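Local coordinates for conserved domain protein (Porphyromonas gingivalis, PDB 3PNN) that probably acts as a glycosyltransferase, forming glycosidic linkages with a Rossmann-like alpha/beta/alpha fold, at residues V120-A123 / D124-Y127; G128-G131 / F132-L135. All blocks are in the same frame, centred on the assembly; numbering follows the deposited sequence.

Overall arrangement
Contacts 1 and 2 follow one another along a single run of chain: strand 118-122, the loop after it, and the start of helix 129-140. Their centres lie about 12 Å apart, contact 1 about 5 Å from the centre of the chain and contact 2 about 14 Å. They also touch directly: Tyr127 CB packs 4.0 Å from Phe132 CE2, and Ile121 CD1 lies 4.1 Å from Phe132 CZ, so the helix is seated against the strand it follows. Strand 118-122 pairs in parallel with 7-11 and antiparallel with 217-220. Contact 1 forms the polar turn that holds an Asp pair at a glycerol-lined, probable pocket; contact 2 forms the first turns of the helix packed behind it.

Contact 1: residues V120-A123 / D124-Y127; sequences VINA and DDFY
Tyr127 reaches back to the strand it follows and places its OH 3.0 Å from Asn122 N, where it accepts a hydrogen bond with an N-H...O angle of 160°. The same hydroxyl donates to the carbonyl of Met215, so it is gripped twice. Beside these bonds Tyr127 CE2 packs 3.8 Å from Ile121 CB, an oblique approach to the ring, while Asn122 O lies at the ring edge, near its plane. The side chains of Tyr127 and Asn122 cross at about a right angle, with the ring and amide planes 48° apart. Asn122 ND2 donates to Asp125 OD2 at 3.0 Å; these two side chains run alongside each other, and the donor comes from above the carboxylate plane, 42° out of it.

One water bridges the turn, donating to Asn122 O (2.8 Å) and to Asp125 O (2.7 Å); a second joins Ala123 O to Asp124 OD1, donating to both.

Further out, Trp273 NE1 bonds to Asp125 OD1, and Asn216 ND2 to Asn122 OD1. Glycerol, probably from the crystallisation liquor, bonds to both Asp124 and Asp125.

An Asp pair just beyond the end of a central strand recalls the acidic positions of GT-A glycosyltransferases and related nucleotidyltransferases, and the glycerols are consistent with a pocket here. With Trp273 NE1 on OD1 and Asn122 ND2 on OD2, the Asp125 carboxylate is restrained in rotation.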
loop_
_atom_site.group_PDB
_atom_site.type_symbol
_atom_site.label_atom_id
_atom_site.label_comp_id
_atom_site.label_asym_id
_atom_site.label_seq_id
_atom_site.Cartn_x
_atom_site.Cartn_y
_atom_site.Cartn_z
ATOM N N VAL A 120 6.172 1.588 -1.070
ATOM C CA VAL A 120 5.268 0.937 -0.135
ATOM C C VAL A 120 4.061 0.478 -0.932
ATOM O O VAL A 120 3.497 1.262 -1.718
ATOM C CB VAL A 120 4.816 1.901 0.960
ATOM C CG1 VAL A 120 3.737 1.230 1.850
ATOM C CG2 VAL A 120 6.030 2.365 1.793
ATOM N N ILE A 121 3.694 -0.791 -0.783
ATOM C CA ILE A 121 2.501 -1.319 -1.443
ATOM C C ILE A 121 1.729 -2.256 -0.529
ATOM O O ILE A 121 2.278 -2.773 0.456
ATOM C CB ILE A 121 2.837 -2.122 -2.748
ATOM C CG1 ILE A 121 3.624 -3.403 -2.432
ATOM C CG2 ILE A 121 3.573 -1.248 -3.762
ATOM C CD1 ILE A 121 3.633 -4.436 -3.595
ATOM N N ASN A 122 0.456 -2.477 -0.858
ATOM C CA ASN A 122 -0.353 -3.453 -0.134
ATOM C C ASN A 122 0.015 -4.861 -0.577
ATOM O O ASN A 122 0.570 -5.057 -1.672
ATOM C CB ASN A 122 -1.847 -3.234 -0.386
ATOM C CG ASN A 122 -2.381 -1.969 0.257
ATOM O OD1 ASN A 122 -1.845 -1.481 1.262
ATOM N ND2 ASN A 122 -3.461 -1.436 -0.312
ATOM N N ALA A 123 -0.330 -5.840 0.253
ATOM C CA ALA A 123 0.046 -7.233 0.012
ATOM C C ALA A 123 -0.945 -8.005 -0.863
ATOM O O ALA A 123 -0.626 -9.080 -1.357
ATOM C CB ALA A 123 0.239 -7.966 1.351
ATOM N N ASP A 124 -2.142 -7.467 -1.057
ATOM C CA ASP A 124 -3.187 -8.241 -1.722
ATOM C C ASP A 124 -3.922 -7.413 -2.779
ATOM O O ASP A 124 -5.084 -7.674 -3.087
ATOM C CB ASP A 124 -4.168 -8.784 -0.673
ATOM C CG ASP A 124 -4.885 -10.050 -1.123
ATOM O OD1 ASP A 124 -4.369 -10.785 -2.004
ATOM O OD2 ASP A 124 -5.973 -10.317 -0.572
ATOM N N ASP A 125 -3.250 -6.396 -3.309
ATOM C CA ASP A 125 -3.771 -5.641 -4.456
ATOM C C ASP A 125 -2.891 -5.871 -5.676
ATOM O O ASP A 125 -1.667 -5.978 -5.554
ATOM C CB ASP A 125 -3.837 -4.135 -4.158
ATOM C CG ASP A 125 -4.970 -3.779 -3.212
ATOM O OD1 ASP A 125 -6.127 -3.690 -3.661
ATOM O OD2 ASP A 125 -4.708 -3.624 -2.013
ATOM N N PHE A 126 -3.520 -5.932 -6.849
ATOM C CA PHE A 126 -2.799 -6.065 -8.108
ATOM C C PHE A 126 -2.612 -4.688 -8.738
ATOM O O PHE A 126 -3.586 -4.020 -9.121
ATOM C CB PHE A 126 -3.535 -7.028 -9.061
ATOM C CG PHE A 126 -2.829 -7.252 -10.375
ATOM C CD1 PHE A 126 -2.009 -8.370 -10.567
ATOM C CD2 PHE A 126 -3.001 -6.365 -11.432
ATOM C CE1 PHE A 126 -1.366 -8.592 -11.787
ATOM C CE2 PHE A 126 -2.358 -6.573 -12.659
ATOM C CZ PHE A 126 -1.538 -7.687 -12.838
ATOM N N TYR A 127 -1.357 -4.261 -8.847
ATOM C CA TYR A 127 -1.045 -2.904 -9.297
ATOM C C TYR A 127 -0.740 -2.805 -10.801
ATOM O O TYR A 127 -0.917 -1.748 -11.408
ATOM C CB TYR A 127 0.121 -2.363 -8.481
ATOM C CG TYR A 127 -0.253 -2.118 -7.039
ATOM C CD1 TYR A 127 -0.903 -0.944 -6.665
ATOM C CD2 TYR A 127 0.020 -3.069 -6.051
ATOM C CE1 TYR A 127 -1.266 -0.711 -5.341
ATOM C CE2 TYR A 127 -0.335 -2.836 -4.719
ATOM C CZ TYR A 127 -0.967 -1.645 -4.375
ATOM O OH TYR A 127 -1.325 -1.395 -3.065
HETATM O O HOH W 1 0.280 -6.843 -3.818
HETATM O O HOH W 2 -1.705 -11.637 -1.924
#

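Contact 2: residues G128-G131 / F132-L135; sequences GRNG and FEVL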
loop_
_atom_site.group_PDB
_atom_site.type_symbol
_atom_site.label_atom_id
_atom_site.label_comp_id
_atom_site.label_asym_id
_atom_site.label_seq_id
_atom_site.Cartn_x
_atom_site.Cartn_y
_atom_site.Cartn_z
ATOM N N GLY A 128 -0.273 -3.901 -11.391
ATOM C CA GLY A 128 0.067 -3.934 -12.806
ATOM C C GLY A 128 1.514 -3.551 -13.084
ATOM O O GLY A 128 2.104 -2.733 -12.382
ATOM N N ARG A 129 2.089 -4.137 -14.124
ATOM C CA ARG A 129 3.519 -3.987 -14.382
ATOM C C ARG A 129 3.977 -2.543 -14.513
ATOM O O ARG A 129 5.014 -2.172 -13.959
ATOM C CB ARG A 129 3.913 -4.756 -15.637
ATOM C CG ARG A 129 5.397 -4.733 -15.910
ATOM C CD ARG A 129 5.711 -5.722 -17.041
ATOM N NE ARG A 129 7.132 -5.747 -17.363
ATOM C CZ ARG A 129 7.642 -6.396 -18.408
ATOM N NH1 ARG A 129 6.832 -7.052 -19.232
ATOM N NH2 ARG A 129 8.954 -6.373 -18.634
ATOM N N ASN A 130 3.234 -1.723 -15.253
ATOM C CA ASN A 130 3.669 -0.341 -15.455
ATOM C C ASN A 130 3.671 0.520 -14.179
ATOM O O ASN A 130 4.403 1.518 -14.101
ATOM C CB ASN A 130 2.870 0.339 -16.568
ATOM C CG ASN A 130 3.484 1.646 -16.988
ATOM O OD1 ASN A 130 4.552 1.677 -17.611
ATOM N ND2 ASN A 130 2.827 2.734 -16.641
ATOM N N GLY A 131 2.861 0.134 -13.188
ATOM C CA GLY A 131 2.895 0.776 -11.882
ATOM C C GLY A 131 4.272 0.625 -11.265
ATOM O O GLY A 131 4.880 1.595 -10.810
ATOM N N PHE A 132 4.777 -0.606 -11.237
ATOM C CA PHE A 132 6.150 -0.832 -10.772
ATOM C C PHE A 132 7.203 -0.140 -11.626
ATOM O O PHE A 132 8.211 0.344 -11.100
ATOM C CB PHE A 132 6.441 -2.332 -10.657
ATOM C CG PHE A 132 5.606 -3.003 -9.621
ATOM C CD1 PHE A 132 5.994 -2.982 -8.289
ATOM C CD2 PHE A 132 4.388 -3.584 -9.961
ATOM C CE1 PHE A 132 5.212 -3.572 -7.314
ATOM C CE2 PHE A 132 3.600 -4.180 -8.995
ATOM C CZ PHE A 132 4.008 -4.173 -7.661
ATOM N N GLU A 133 6.996 -0.092 -12.942
ATOM C CA GLU A 133 7.975 0.562 -13.820
ATOM C C GLU A 133 8.105 2.062 -13.581
ATOM O O GLU A 133 9.220 2.578 -13.471
ATOM C CB GLU A 133 7.661 0.299 -15.305
ATOM C CG GLU A 133 7.808 -1.188 -15.675
ATOM C CD GLU A 133 7.365 -1.484 -17.105
ATOM O OE1 GLU A 133 6.410 -0.841 -17.602
ATOM O OE2 GLU A 133 7.974 -2.371 -17.727
ATOM N N VAL A 134 6.986 2.775 -13.508
ATOM C CA VAL A 134 7.092 4.224 -13.302
ATOM C C VAL A 134 7.626 4.520 -11.901
ATOM O O VAL A 134 8.380 5.480 -11.693
ATOM C CB VAL A 134 5.748 4.971 -13.530
ATOM C CG1 VAL A 134 5.297 4.809 -14.999
ATOM C CG2 VAL A 134 4.672 4.492 -12.549
ATOM N N LEU A 135 7.256 3.679 -10.942
ATOM C CA LEU A 135 7.687 3.900 -9.555
ATOM C C LEU A 135 9.186 3.676 -9.382
ATOM O O LEU A 135 9.895 4.493 -8.762
ATOM C CB LEU A 135 6.896 2.992 -8.611
ATOM C CG LEU A 135 7.077 3.151 -7.097
ATOM C CD1 LEU A 135 6.893 4.600 -6.688
ATOM C CD2 LEU A 135 6.048 2.245 -6.428
HETATM O O HOH W 3 9.293 -4.205 -16.313
#
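The Phe132 ring meets the carbonyls of the two residues that start the helix. Arg129 O lies at the edge of the Phe132 ring, near its plane, whereas Gly128 O approaches obliquely, 3.4 Å from Phe132 CD2. Phe132 CG stands beside the backbone N (chi1 -65°), a rotation that turns the ring back toward the Gly128 carbonyl; Met217 and helix 35-46 also pack on this side chain.

At the Arg129 guanidinium, a water lies in plane at the edge and accepts from Arg129 NE at 2.9 Å. It passes the link on by donating to Glu133 OE2 at 2.7 Å. The direct approach, Arg129 NE to Glu133 OE2 at 3.5 Å, is a salt bridge of charges alone: the oxygen is well out of the guanidinium plane and no N-H points at it. The two planes stand 47° apart. Arg129 is extended from CG to NE, and its side chain also touches Asp42 and Glu297, acidic neighbours that could offset the nearby like charge of Arg45.

This is the N-terminal start of helix 129-140, with Gly128 as the N-cap residue and a weak Gly131 N to Gly128 O bond opening the turn. Regular i to i+4 bonding follows: Glu133 N donates to Arg129 O, Val134 N to Asn130 O at 2.9 Å and 170°, and Leu135 N to Gly131 O.

Val134 CG2 lies 3.4 Å from both Asn130 O and Gly131 O, and Leu135 CB lies 3.3 Å from Gly131 O. Val134 and Leu135 turn their side chains onto strand 148-155, where both meet Val152, and Leu135 also touches Met217.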